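Local structure of Lmo2125 protein (5TU0) at residues 221-224 with 225-229; 376-379 with 380-384; 18-21 with 22-26; 86-89 with 90-93; 201-204 with 205-209. The protein binds maltose and probably delivers it, as a membrane-attached lipoprotein of the bacterial solute-binding protein 1 family, to a sugar transporter. The protein carries 2 engineered substitutions. One frame throughout, in Å; residues are numbered along the deposited sequence.

Contact 1: residues 221-224 with 225-229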
loop_
_atom_site.group_PDB
_atom_site.type_symbol
_atom_site.label_atom_id
_atom_site.label_comp_id
_atom_site.label_asym_id
_atom_site.label_seq_id
_atom_site.Cartn_x
_atom_site.Cartn_y
_atom_site.Cartn_z
ATOM N N ASP A 221 9.165 14.094 2.778
ATOM C CA ASP A 221 8.371 13.422 3.811
ATOM C C ASP A 221 8.662 14.037 5.183
ATOM O O ASP A 221 7.732 14.269 5.966
ATOM C CB ASP A 221 8.597 11.910 3.864
ATOM C CG ASP A 221 7.585 11.220 4.776
ATOM O OD1 ASP A 221 6.393 11.148 4.395
ATOM O OD2 ASP A 221 7.971 10.782 5.876
ATOM N N ASP A 222 9.935 14.315 5.481
ATOM C CA ASP A 222 10.293 14.938 6.765
ATOM C C ASP A 222 9.581 16.282 6.918
ATOM O O ASP A 222 9.054 16.600 7.986
ATOM C CB ASP A 222 11.806 15.159 6.911
ATOM C CG ASP A 222 12.583 13.880 7.263
ATOM O OD1 ASP A 222 11.988 12.795 7.454
ATOM O OD2 ASP A 222 13.822 13.974 7.359
ATOM N N PHE A 223 9.571 17.055 5.839
ATOM C CA PHE A 223 8.924 18.356 5.829
ATOM C C PHE A 223 7.433 18.211 6.096
ATOM O O PHE A 223 6.874 18.881 6.948
ATOM C CB PHE A 223 9.142 19.027 4.465
ATOM C CG PHE A 223 8.453 20.348 4.321
ATOM C CD1 PHE A 223 9.060 21.510 4.766
ATOM C CD2 PHE A 223 7.199 20.434 3.720
ATOM C CE1 PHE A 223 8.420 22.737 4.628
ATOM C CE2 PHE A 223 6.554 21.660 3.584
ATOM C CZ PHE A 223 7.166 22.809 4.045
ATOM N N ILE A 224 6.794 17.332 5.344
ATOM C CA ILE A 224 5.365 17.106 5.473
ATOM C C ILE A 224 4.962 16.634 6.881
ATOM O O ILE A 224 3.990 17.143 7.426
ATOM C CB ILE A 224 4.867 16.131 4.387
ATOM C CG1 ILE A 224 4.997 16.775 3.003
ATOM C CG2 ILE A 224 3.410 15.734 4.613
ATOM C CD1 ILE A 224 4.848 15.779 1.870
ATOM N N GLN A 225 5.693 15.671 7.456
ATOM C CA GLN A 225 5.366 15.153 8.792
ATOM C C GLN A 225 5.569 16.217 9.859
ATOM O O GLN A 225 4.795 16.315 10.816
ATOM C CB GLN A 225 6.208 13.920 9.144
ATOM C CG GLN A 225 6.079 12.773 8.154
ATOM C CD GLN A 225 4.653 12.404 7.846
ATOM O OE1 GLN A 225 4.277 12.247 6.677
ATOM N NE2 GLN A 225 3.841 12.291 8.876
ATOM N N ASP A 226 6.630 16.999 9.690
ATOM C CA ASP A 226 6.955 18.067 10.611
ATOM C C ASP A 226 5.813 19.103 10.624
ATOM O O ASP A 226 5.396 19.544 11.699
ATOM C CB ASP A 226 8.297 18.712 10.221
ATOM C CG ASP A 226 8.765 19.755 11.222
ATOM O OD1 ASP A 226 9.022 19.390 12.396
ATOM O OD2 ASP A 226 8.925 20.931 10.820
ATOM N N GLN A 227 5.304 19.477 9.442
ATOM C CA GLN A 227 4.203 20.467 9.358
ATOM C C GLN A 227 2.901 19.950 9.984
ATOM O O GLN A 227 2.224 20.667 10.736
ATOM C CB GLN A 227 3.945 20.898 7.910
ATOM C CG GLN A 227 5.121 21.611 7.247
ATOM C CD GLN A 227 5.424 22.970 7.859
ATOM O OE1 GLN A 227 6.558 23.237 8.276
ATOM N NE2 GLN A 227 4.423 23.829 7.917
ATOM N N PHE A 228 2.539 18.712 9.680
ATOM C CA PHE A 228 1.313 18.166 10.242
ATOM C C PHE A 228 1.404 17.980 11.772
ATOM O O PHE A 228 0.497 18.389 12.508
ATOM C CB PHE A 228 0.948 16.852 9.561
ATOM C CG PHE A 228 -0.417 16.362 9.916
ATOM C CD1 PHE A 228 -1.535 17.015 9.445
ATOM C CD2 PHE A 228 -0.589 15.239 10.725
ATOM C CE1 PHE A 228 -2.802 16.578 9.774
ATOM C CE2 PHE A 228 -1.863 14.786 11.051
ATOM C CZ PHE A 228 -2.969 15.453 10.569
ATOM N N VAL A 229 2.506 17.388 12.242
ATOM C CA VAL A 229 2.714 17.126 13.686
ATOM C C VAL A 229 2.845 18.414 14.508
ATOM O O VAL A 229 2.592 18.407 15.721
ATOM C CB VAL A 229 3.908 16.157 13.935
ATOM C CG1 VAL A 229 4.235 16.024 15.410
ATOM C CG2 VAL A 229 3.586 14.781 13.370
#
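Gln227 lays its CG methylene over one face of the Phe223 ring. Gln227 CG stands 4.1 Å from the centroid of the Phe223 ring and 17° off the ring normal, so this is a CH-pi contact, displaced somewhat toward the rim. Two torsions build it. Phe223 sends CG opposite its own nitrogen (chi1 177°), which swings the ring forward along the helix. Gln227 keeps CG beside its nitrogen and bends at chi2, which lays CG over the face; the amide beyond it lies 17° from the ring plane. The backbone beneath is just as close-knit: Gln227 N donates to Phe223 O at 3.0 Å, and Phe228 N to Ile224 O at 3.1 Å. Ile224 and Phe228 are buried and both rest on Ile236 of strand 235-238. Tyr246 meets the Phe228 ring edge-to-face.

Asp221 and Gln225 form the edge that faces the sugar, and they also pack closely. Gln225 N donates to Asp221 O at 2.9 Å, and Gln225 CG lies 3.1 Å from Asp221 O. The Asp222 and Asp226 side is looser. Asp222 is exposed and points away from the following turn. Asp226 turns its carboxylate away from this contact, and OD1 forms a salt bridge with Lys230. The whole is an amphipathic alpha helix with i to i+4 side-chain pairs, packed on a sheet strand beside the maltose site of a periplasmic-binding-protein fold.

Contact 2: residues 376-379 with 380-384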
loop_
_atom_site.group_PDB
_atom_site.type_symbol
_atom_site.label_atom_id
_atom_site.label_comp_id
_atom_site.label_asym_id
_atom_site.label_seq_id
_atom_site.Cartn_x
_atom_site.Cartn_y
_atom_site.Cartn_z
ATOM N N ALA A 376 10.142 9.931 -19.747
ATOM C CA ALA A 376 10.249 8.915 -18.701
ATOM C C ALA A 376 9.723 7.565 -19.204
ATOM O O ALA A 376 10.323 6.532 -18.928
ATOM C CB ALA A 376 9.499 9.354 -17.467
ATOM N N VAL A 377 8.636 7.570 -19.966
ATOM C CA VAL A 377 8.105 6.304 -20.479
ATOM C C VAL A 377 9.128 5.659 -21.436
ATOM O O VAL A 377 9.289 4.425 -21.440
ATOM C CB VAL A 377 6.709 6.480 -21.099
ATOM C CG1 VAL A 377 6.287 5.249 -21.901
ATOM C CG2 VAL A 377 5.705 6.770 -19.993
ATOM N N LYS A 378 9.831 6.479 -22.226
ATOM C CA LYS A 378 10.853 5.939 -23.121
ATOM C C LYS A 378 11.973 5.284 -22.296
ATOM O O LYS A 378 12.489 4.244 -22.680
ATOM C CB LYS A 378 11.408 7.003 -24.090
ATOM C CG LYS A 378 12.412 6.425 -25.070
ATOM C CD LYS A 378 12.626 7.316 -26.299
ATOM C CE LYS A 378 13.387 6.562 -27.386
ATOM N NZ LYS A 378 13.376 7.287 -28.690
ATOM N N VAL A 379 12.318 5.868 -21.157
ATOM C CA VAL A 379 13.341 5.283 -20.271
ATOM C C VAL A 379 12.870 3.916 -19.763
ATOM O O VAL A 379 13.616 2.934 -19.793
ATOM C CB VAL A 379 13.660 6.206 -19.071
ATOM C CG1 VAL A 379 14.482 5.497 -18.004
ATOM C CG2 VAL A 379 14.375 7.466 -19.532
ATOM N N ILE A 380 11.625 3.863 -19.314
ATOM C CA ILE A 380 11.073 2.626 -18.759
ATOM C C ILE A 380 11.013 1.520 -19.832
ATOM O O ILE A 380 11.472 0.402 -19.597
ATOM C CB ILE A 380 9.680 2.888 -18.144
ATOM C CG1 ILE A 380 9.790 3.889 -16.975
ATOM C CG2 ILE A 380 9.049 1.592 -17.669
ATOM C CD1 ILE A 380 8.455 4.381 -16.464
ATOM N N GLU A 381 10.455 1.861 -20.996
ATOM C CA GLU A 381 10.317 0.955 -22.144
ATOM C C GLU A 381 11.633 0.345 -22.562
ATOM O O GLU A 381 11.717 -0.862 -22.829
ATOM C CB GLU A 381 9.782 1.704 -23.365
ATOM C CG GLU A 381 8.319 2.048 -23.303
ATOM C CD GLU A 381 7.849 2.839 -24.512
ATOM O OE1 GLU A 381 8.680 3.422 -25.251
ATOM O OE2 GLU A 381 6.628 2.873 -24.709
ATOM N N ASP A 382 12.654 1.192 -22.629
ATOM C CA ASP A 382 13.975 0.748 -23.035
ATOM C C ASP A 382 14.560 -0.190 -21.995
ATOM O O ASP A 382 15.140 -1.204 -22.357
ATOM C CB ASP A 382 14.901 1.936 -23.356
ATOM C CG ASP A 382 14.510 2.650 -24.658
ATOM O OD1 ASP A 382 13.606 2.153 -25.376
ATOM O OD2 ASP A 382 15.102 3.709 -24.977
ATOM N N ASN A 383 14.392 0.132 -20.715
ATOM C CA ASN A 383 14.864 -0.775 -19.646
ATOM C C ASN A 383 14.136 -2.115 -19.660
ATOM O O ASN A 383 14.759 -3.153 -19.452
ATOM C CB ASN A 383 14.753 -0.128 -18.274
ATOM C CG ASN A 383 15.865 0.868 -18.015
ATOM O OD1 ASN A 383 16.981 0.713 -18.515
ATOM N ND2 ASN A 383 15.581 1.880 -17.208
ATOM N N VAL A 384 12.829 -2.093 -19.906
ATOM C CA VAL A 384 12.039 -3.327 -19.985
ATOM C C VAL A 384 12.567 -4.226 -21.122
ATOM O O VAL A 384 12.797 -5.424 -20.921
ATOM C CB VAL A 384 10.523 -3.024 -20.159
ATOM C CG1 VAL A 384 9.743 -4.270 -20.553
ATOM C CG2 VAL A 384 9.944 -2.423 -18.889
#
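Val377 O accepts the shortest of the backbone bonds that join 376-379 to 380-384, from Glu381 N at 2.9 Å with an N-H...O angle of 172°. The Glu381 side chain folds back over the same carbonyl, its CG 3.2 Å from Val377 O. Its CG lies beside the backbone nitrogen (chi1 -74°) and the chain then runs extended, which carries OE2 to 3.7 Å from Val377 CG1. This is a regular i to i+4 ladder in the amphipathic helix 369-387, near the C-terminus. Its buried side carries Ala376, Val377 and Ile380. Val377 and Ile380 touch Ile188 of strand 187-189, and Ala376 touches Leu358 of helix 348-363. Ile380 places CG1 3.3 Å from Ala376 O. The exposed side is mixed: Lys378, Glu381 and Asp382 with Val379. Lys378 extends past Asp382, with CG 3.8 Å from OD2, but Lys378 NZ stays 5.4 Å from Asp382 OD2, too far for a salt bridge. Val379 and Asn383 lie side by side, Val379 CG1 being 3.9 Å from Asn383 ND2.

Contact 3: residues 18-21 with 22-26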
loop_
_atom_site.group_PDB
_atom_site.type_symbol
_atom_site.label_atom_id
_atom_site.label_comp_id
_atom_site.label_asym_id
_atom_site.label_seq_id
_atom_site.Cartn_x
_atom_site.Cartn_y
_atom_site.Cartn_z
ATOM N N GLY A 18 5.384 -7.263 15.613
ATOM C CA GLY A 18 4.032 -6.746 15.790
ATOM C C GLY A 18 2.904 -7.754 15.702
ATOM O O GLY A 18 1.781 -7.445 16.049
ATOM N N TYR A 19 3.196 -8.960 15.234
ATOM C CA TYR A 19 2.177 -9.994 15.126
ATOM C C TYR A 19 2.424 -11.184 16.051
ATOM O O TYR A 19 1.609 -12.096 16.091
ATOM C CB TYR A 19 2.094 -10.505 13.695
ATOM C CG TYR A 19 1.852 -9.420 12.674
ATOM C CD1 TYR A 19 0.695 -8.668 12.702
ATOM C CD2 TYR A 19 2.775 -9.172 11.654
ATOM C CE1 TYR A 19 0.466 -7.669 11.772
ATOM C CE2 TYR A 19 2.554 -8.173 10.720
ATOM C CZ TYR A 19 1.398 -7.426 10.779
ATOM O OH TYR A 19 1.181 -6.440 9.855
ATOM N N LYS A 20 3.527 -11.161 16.800
ATOM C CA LYS A 20 3.881 -12.294 17.669
ATOM C C LYS A 20 2.789 -12.595 18.694
ATOM O O LYS A 20 2.365 -13.754 18.826
ATOM C CB LYS A 20 5.220 -12.043 18.371
ATOM C CG LYS A 20 5.845 -13.306 18.941
ATOM C CD LYS A 20 7.049 -12.978 19.796
ATOM C CE LYS A 20 7.668 -14.232 20.383
ATOM N NZ LYS A 20 8.665 -13.847 21.414
ATOM N N ASP A 21 2.323 -11.567 19.403
ATOM C CA ASP A 21 1.260 -11.761 20.420
ATOM C C ASP A 21 -0.032 -12.296 19.800
ATOM O O ASP A 21 -0.709 -13.154 20.376
ATOM C CB ASP A 21 0.967 -10.460 21.165
ATOM C CG ASP A 21 2.130 -9.997 22.034
ATOM O OD1 ASP A 21 3.056 -10.797 22.287
ATOM O OD2 ASP A 21 2.104 -8.832 22.488
ATOM N N TYR A 22 -0.370 -11.768 18.625
ATOM C CA TYR A 22 -1.551 -12.194 17.902
ATOM C C TYR A 22 -1.462 -13.663 17.537
ATOM O O TYR A 22 -2.405 -14.428 17.800
ATOM C CB TYR A 22 -1.755 -11.336 16.639
ATOM C CG TYR A 22 -2.687 -11.959 15.645
ATOM C CD1 TYR A 22 -4.052 -12.010 15.889
ATOM C CD2 TYR A 22 -2.204 -12.485 14.436
ATOM C CE1 TYR A 22 -4.920 -12.597 14.977
ATOM C CE2 TYR A 22 -3.064 -13.067 13.515
ATOM C CZ TYR A 22 -4.424 -13.114 13.790
ATOM O OH TYR A 22 -5.299 -13.683 12.884
ATOM N N VAL A 23 -0.337 -14.068 16.952
ATOM C CA VAL A 23 -0.156 -15.466 16.577
ATOM C C VAL A 23 -0.210 -16.361 17.841
ATOM O O VAL A 23 -0.852 -17.426 17.821
ATOM C CB VAL A 23 1.120 -15.686 15.733
ATOM C CG1 VAL A 23 1.399 -17.169 15.521
ATOM C CG2 VAL A 23 0.970 -14.993 14.384
ATOM N N ASN A 24 0.423 -15.921 18.923
ATOM C CA ASN A 24 0.394 -16.688 20.185
ATOM C C ASN A 24 -1.014 -16.834 20.748
ATOM O O ASN A 24 -1.371 -17.911 21.245
ATOM C CB ASN A 24 1.361 -16.129 21.232
ATOM C CG ASN A 24 2.791 -16.577 20.995
ATOM O OD1 ASN A 24 3.035 -17.667 20.483
ATOM N ND2 ASN A 24 3.740 -15.746 21.379
ATOM N N LYS A 25 -1.816 -15.780 20.640
ATOM C CA LYS A 25 -3.198 -15.834 21.083
ATOM C C LYS A 25 -4.019 -16.861 20.289
ATOM O O LYS A 25 -4.736 -17.658 20.878
ATOM C CB LYS A 25 -3.882 -14.473 20.968
ATOM C CG LYS A 25 -5.281 -14.435 21.577
ATOM C CD LYS A 25 -5.858 -13.024 21.598
ATOM C CE LYS A 25 -6.908 -12.826 22.681
ATOM N NZ LYS A 25 -6.288 -12.727 24.026
ATOM N N ILE A 26 -3.906 -16.853 18.963
ATOM C CA ILE A 26 -4.744 -17.740 18.148
ATOM C C ILE A 26 -4.216 -19.146 17.882
ATOM O O ILE A 26 -4.991 -20.004 17.469
ATOM C CB ILE A 26 -5.083 -17.108 16.777
ATOM C CG1 ILE A 26 -3.851 -17.045 15.856
ATOM C CG2 ILE A 26 -5.699 -15.731 16.991
ATOM C CD1 ILE A 26 -4.155 -16.640 14.418
HETATM O O HOH W 1 0.410 -9.011 17.994
HETATM O O HOH W 2 3.650 -13.362 22.517
#
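Lys20 and Asn24 lie side by side on one turn of helix 17-34, with Lys20 CG 4.0 Å from Asn24 ND2. This helix is the crossover of a beta-alpha-beta unit between the parallel strands 10-15 and 37-42. The first shell is mostly backbone. Val23 N donates to Tyr19 O at 2.9 Å, and Val23 CG2 lies 3.4 Å from the same oxygen. That carbonyl also sits at the edge of the Tyr22 ring, near its plane. Tyr22 CG is opposite the backbone nitrogen (chi1 163°), and the ring leads away from the preceding turn.

Further out, more distant parts of the fold hold these groups. Tyr22 OH is hydrogen-bonded to Asn300 O, and its ring touches Thr303 and Leu304 of helix 298-308. Tyr19 OH reaches Glu310 and Lys274, while Val23 packs on Val13, Val15 and Val40 of the two strands. The outer side is wetter. One water bridges Gly18 O and Tyr22 N, where no direct i to i+4 bond forms; it accepts from Tyr22 N at 2.9 Å. A second water links two side chains: it donates to Asp21 OD1 and accepts from Asn24 ND2, 2.6 Å from each atom.

Contact 4: residues 86-89 with 90-93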
loop_
_atom_site.group_PDB
_atom_site.type_symbol
_atom_site.label_atom_id
_atom_site.label_comp_id
_atom_site.label_asym_id
_atom_site.label_seq_id
_atom_site.Cartn_x
_atom_site.Cartn_y
_atom_site.Cartn_z
ATOM N N LEU A 86 -7.317 -20.880 -1.664
ATOM C CA LEU A 86 -8.011 -19.895 -0.841
ATOM C C LEU A 86 -9.257 -20.533 -0.233
ATOM O O LEU A 86 -10.340 -20.503 -0.823
ATOM C CB LEU A 86 -8.388 -18.672 -1.662
ATOM C CG LEU A 86 -7.228 -17.948 -2.331
ATOM C CD1 LEU A 86 -7.762 -16.757 -3.110
ATOM C CD2 LEU A 86 -6.195 -17.513 -1.307
ATOM N N GLY A 87 -9.096 -21.111 0.958
ATOM C CA GLY A 87 -10.205 -21.755 1.654
ATOM C C GLY A 87 -11.343 -20.795 1.943
ATOM O O GLY A 87 -12.516 -21.192 1.969
ATOM N N ASN A 88 -10.993 -19.529 2.137
ATOM C CA ASN A 88 -11.971 -18.476 2.417
ATOM C C ASN A 88 -12.267 -17.623 1.202
ATOM O O ASN A 88 -12.582 -16.449 1.339
ATOM C CB ASN A 88 -11.456 -17.617 3.552
ATOM C CG ASN A 88 -11.262 -18.424 4.800
ATOM O OD1 ASN A 88 -12.208 -19.051 5.265
ATOM N ND2 ASN A 88 -10.048 -18.457 5.327
ATOM N N LYS A 89 -12.214 -18.238 0.023
ATOM C CA LYS A 89 -12.476 -17.537 -1.246
ATOM C C LYS A 89 -13.836 -16.820 -1.261
ATOM O O LYS A 89 -13.954 -15.711 -1.790
ATOM C CB LYS A 89 -12.406 -18.536 -2.414
ATOM C CG LYS A 89 -12.423 -17.899 -3.800
ATOM C CD LYS A 89 -12.554 -18.945 -4.902
ATOM C CE LYS A 89 -12.639 -18.280 -6.271
ATOM N NZ LYS A 89 -13.086 -19.233 -7.323
ATOM N N ASP A 90 -14.860 -17.452 -0.680
ATOM C CA ASP A 90 -16.207 -16.855 -0.650
ATOM C C ASP A 90 -16.246 -15.543 0.121
ATOM O O ASP A 90 -17.188 -14.792 -0.005
ATOM C CB ASP A 90 -17.244 -17.827 -0.046
ATOM C CG ASP A 90 -17.553 -18.991 -0.952
ATOM O OD1 ASP A 90 -17.229 -18.915 -2.154
ATOM O OD2 ASP A 90 -18.158 -19.978 -0.469
ATOM N N ASP A 91 -15.214 -15.290 0.916
ATOM C CA ASP A 91 -15.122 -14.071 1.709
ATOM C C ASP A 91 -14.074 -13.094 1.175
ATOM O O ASP A 91 -13.667 -12.183 1.895
ATOM C CB ASP A 91 -14.816 -14.428 3.167
ATOM C CG ASP A 91 -15.881 -15.311 3.788
ATOM O OD1 ASP A 91 -17.088 -15.068 3.574
ATOM O OD2 ASP A 91 -15.499 -16.246 4.517
ATOM N N TYR A 92 -13.642 -13.273 -0.074
ATOM C CA TYR A 92 -12.679 -12.365 -0.693
ATOM C C TYR A 92 -13.205 -11.767 -2.005
ATOM O O TYR A 92 -13.737 -12.497 -2.854
ATOM C CB TYR A 92 -11.393 -13.086 -1.096
ATOM C CG TYR A 92 -10.457 -13.578 -0.009
ATOM C CD1 TYR A 92 -10.076 -12.761 1.047
ATOM C CD2 TYR A 92 -9.824 -14.815 -0.142
ATOM C CE1 TYR A 92 -9.178 -13.209 2.010
ATOM C CE2 TYR A 92 -8.925 -15.277 0.810
ATOM C CZ TYR A 92 -8.600 -14.473 1.881
ATOM O OH TYR A 92 -7.686 -14.933 2.803
ATOM N N ASP A 93 -13.031 -10.463 -2.177
ATOM C CA ASP A 93 -13.332 -9.808 -3.450
ATOM C C ASP A 93 -12.335 -10.332 -4.483
ATOM O O ASP A 93 -11.225 -10.724 -4.133
ATOM C CB ASP A 93 -13.135 -8.271 -3.361
ATOM C CG ASP A 93 -14.316 -7.528 -2.710
ATOM O OD1 ASP A 93 -15.485 -7.971 -2.826
ATOM O OD2 ASP A 93 -14.070 -6.450 -2.112
HETATM O O HOH W 3 -14.934 -19.975 0.780
HETATM O O HOH W 4 -8.165 -18.233 2.283
#
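Leu86 to Lys89 form a type I beta turn, and the chain then coils tightly, with Asp91 N donating to Asn88 O at 2.9 Å and Tyr92 N to Lys89 O at 3.0 Å. Both donors stand well above the planes of their carbonyls, 49° and 61° out, as the tight i to i+3 turns bring them in from above.

Asn88 O has a second neighbour. It lies over one face of the Tyr92 ring, 3.5 Å from CD2. Leu86 crosses the same side chain at about a right angle, and its CD1 comes within 4.1 Å of Tyr92 CD2. Tyr92 CG sits beside its own nitrogen (chi1 -70°), which folds the ring back over the turn. Its hydroxyl bonds to Pro110 O. A water accepts from Asn88 N and donates weakly to Tyr92 OH. A second water bridges Gly87 O and Asp90 N, 2.9 Å from the nitrogen. Lys89 and Asp90 are exposed.

The polar ends fasten this surface loop to its surroundings. Asn88 ND2 donates to Thr296 OG1 and Asp293 O, and Asp91 OD1 forms a salt bridge with Lys316. The loop connects helix 69-77 to helix 94-99, with Asp93 at the N-cap position of the latter, though its side chain makes no capping bond. Leu86 rests on Ile106 and Pro110, and Tyr92 on Ala109, all of strand 105-121.

Contact 5: residues 201-204 with 205-209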
loop_
_atom_site.group_PDB
_atom_site.type_symbol
_atom_site.label_atom_id
_atom_site.label_comp_id
_atom_site.label_asym_id
_atom_site.label_seq_id
_atom_site.Cartn_x
_atom_site.Cartn_y
_atom_site.Cartn_z
ATOM N N TYR A 201 -2.128 18.767 -13.195
ATOM C CA TYR A 201 -2.775 19.171 -11.951
ATOM C C TYR A 201 -1.767 19.232 -10.789
ATOM O O TYR A 201 -1.732 20.217 -10.018
ATOM C CB TYR A 201 -3.943 18.249 -11.600
ATOM C CG TYR A 201 -4.690 18.738 -10.413
ATOM C CD1 TYR A 201 -5.540 19.855 -10.512
ATOM C CD2 TYR A 201 -4.535 18.132 -9.161
ATOM C CE1 TYR A 201 -6.213 20.327 -9.409
ATOM C CE2 TYR A 201 -5.218 18.610 -8.047
ATOM C CZ TYR A 201 -6.053 19.696 -8.177
ATOM O OH TYR A 201 -6.721 20.181 -7.061
ATOM N N ALA A 202 -0.934 18.213 -10.679
ATOM C CA ALA A 202 0.102 18.191 -9.630
ATOM C C ALA A 202 1.059 19.380 -9.744
ATOM O O ALA A 202 1.422 19.997 -8.742
ATOM C CB ALA A 202 0.888 16.880 -9.665
ATOM N N THR A 203 1.444 19.697 -10.978
ATOM C CA THR A 203 2.375 20.762 -11.244
ATOM C C THR A 203 1.819 22.109 -10.749
ATOM O O THR A 203 2.592 22.952 -10.282
ATOM C CB THR A 203 2.746 20.775 -12.747
ATOM O OG1 THR A 203 3.370 19.512 -13.090
ATOM C CG2 THR A 203 3.707 21.885 -13.084
ATOM N N LYS A 204 0.500 22.292 -10.830
ATOM C CA LYS A 204 -0.126 23.545 -10.354
ATOM C C LYS A 204 0.106 23.700 -8.844
ATOM O O LYS A 204 0.407 24.801 -8.366
ATOM C CB LYS A 204 -1.631 23.587 -10.654
ATOM C CG LYS A 204 -2.047 23.494 -12.118
ATOM C CD LYS A 204 -1.627 24.680 -12.960
ATOM C CE LYS A 204 -2.188 24.563 -14.376
ATOM N NZ LYS A 204 -1.574 25.579 -15.287
ATOM N N TRP A 205 -0.039 22.605 -8.090
ATOM C CA TRP A 205 0.218 22.655 -6.644
ATOM C C TRP A 205 1.691 22.963 -6.363
ATOM O O TRP A 205 2.002 23.852 -5.565
ATOM C CB TRP A 205 -0.214 21.365 -5.949
ATOM C CG TRP A 205 -1.712 21.285 -5.731
ATOM C CD1 TRP A 205 -2.661 20.812 -6.612
ATOM C CD2 TRP A 205 -2.426 21.683 -4.549
ATOM N NE1 TRP A 205 -3.918 20.910 -6.044
ATOM C CE2 TRP A 205 -3.799 21.441 -4.783
ATOM C CE3 TRP A 205 -2.037 22.239 -3.320
ATOM C CZ2 TRP A 205 -4.786 21.724 -3.825
ATOM C CZ3 TRP A 205 -3.010 22.524 -2.379
ATOM C CH2 TRP A 205 -4.376 22.248 -2.638
ATOM N N PHE A 206 2.596 22.255 -7.035
ATOM C CA PHE A 206 4.047 22.513 -6.860
ATOM C C PHE A 206 4.468 23.934 -7.192
ATOM O O PHE A 206 5.232 24.566 -6.431
ATOM C CB PHE A 206 4.872 21.580 -7.751
ATOM C CG PHE A 206 4.969 20.196 -7.226
ATOM C CD1 PHE A 206 5.690 19.954 -6.076
ATOM C CD2 PHE A 206 4.395 19.124 -7.907
ATOM C CE1 PHE A 206 5.825 18.680 -5.579
ATOM C CE2 PHE A 206 4.505 17.846 -7.401
ATOM C CZ PHE A 206 5.230 17.617 -6.242
ATOM N N GLN A 207 3.961 24.429 -8.321
ATOM C CA GLN A 207 4.372 25.721 -8.852
ATOM C C GLN A 207 3.629 26.948 -8.286
ATOM O O GLN A 207 4.246 28.004 -8.113
ATOM C CB GLN A 207 4.301 25.684 -10.386
ATOM C CG GLN A 207 5.370 24.794 -11.014
ATOM C CD GLN A 207 6.776 25.390 -10.892
ATOM O OE1 GLN A 207 6.988 26.564 -11.202
ATOM N NE2 GLN A 207 7.746 24.577 -10.459
ATOM N N ASP A 208 2.339 26.800 -7.958
ATOM C CA ASP A 208 1.526 27.936 -7.487
ATOM C C ASP A 208 1.192 27.997 -6.009
ATOM O O ASP A 208 0.806 29.057 -5.522
ATOM C CB ASP A 208 0.176 27.956 -8.215
ATOM C CG ASP A 208 0.310 28.011 -9.717
ATOM O OD1 ASP A 208 1.388 28.324 -10.230
ATOM O OD2 ASP A 208 -0.694 27.739 -10.388
ATOM N N VAL A 209 1.318 26.899 -5.292
ATOM C CA VAL A 209 0.855 26.864 -3.907
ATOM C C VAL A 209 1.927 26.483 -2.897
ATOM O O VAL A 209 2.128 27.149 -1.903
ATOM C CB VAL A 209 -0.255 25.782 -3.783
ATOM C CG1 VAL A 209 -0.706 25.574 -2.339
ATOM C CG2 VAL A 209 -1.434 26.105 -4.680
#
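The Trp205 indole turns its edge toward the face of the Tyr201 ring. The pair is an offset edge-to-face stack, with 4.9 Å between the centroids of the phenol ring and the five-membered ring and 66° between the planes. Trp205 NE1 donates to Tyr201 OH at 3.1 Å, and the hydroxyl oxygen lies in the indole plane. The N-H...O angle of 169° makes the bond nearly straight. At the same edge, Trp205 CD1 is 3.6 Å from Tyr201 O. The two side chains run side by side because Tyr201 sends CG opposite its nitrogen (chi1 -174°), while Trp205 keeps CG beside its own. Tyr201 OH also bonds to Glu136 OE2, so two groups hold the oxygen.

This is the last part of helix 193-208, where the aromatic i to i+4 pair faces the protein, with Trp205 buried. Phe156 and Trp160 meet the indole edge-to-face, and helix 132-138 packs against it through Leu135. On the next flank, against helix 348-363, the Phe206 ring has Thr203 CA at its edge, and Phe206 CD2 is 3.2 Å from Ala202 O. Thr203 CG2 lies 3.9 Å from Gln207 CG there, and Gln207 NE2 bonds to Ala363 O.

The outer side is looser. Lys204 and Asp208 run alongside each other, but Lys204 NZ remains 5.4 Å from Asp208 OD2. Asp208 N donates to Lys204 O at 2.8 Å.

Contacts 1 and 5 lie on consecutive helices, 193-208 and 217-229. Their centres are 19 Å apart, and their nearest atoms about 8 Å. Contacts 3 and 4 form another near pair, with centres 22 Å apart. These pairs are far from each other: contacts 3 and 5, on opposite sides of the chain's centre, are 45 Å apart between centres. Contact 2 lies late in the chain, 26 Å from contact 5, centre to centre. The bound maltose is approached from both regions. The side chain of Asp221 is about 6 Å from a bound glucose unit. The side chain of Tyr19 is about 8 Å from a bound glucose unit. Asp70, Glu114, Tyr164 and Trp241 line the sugar pocket.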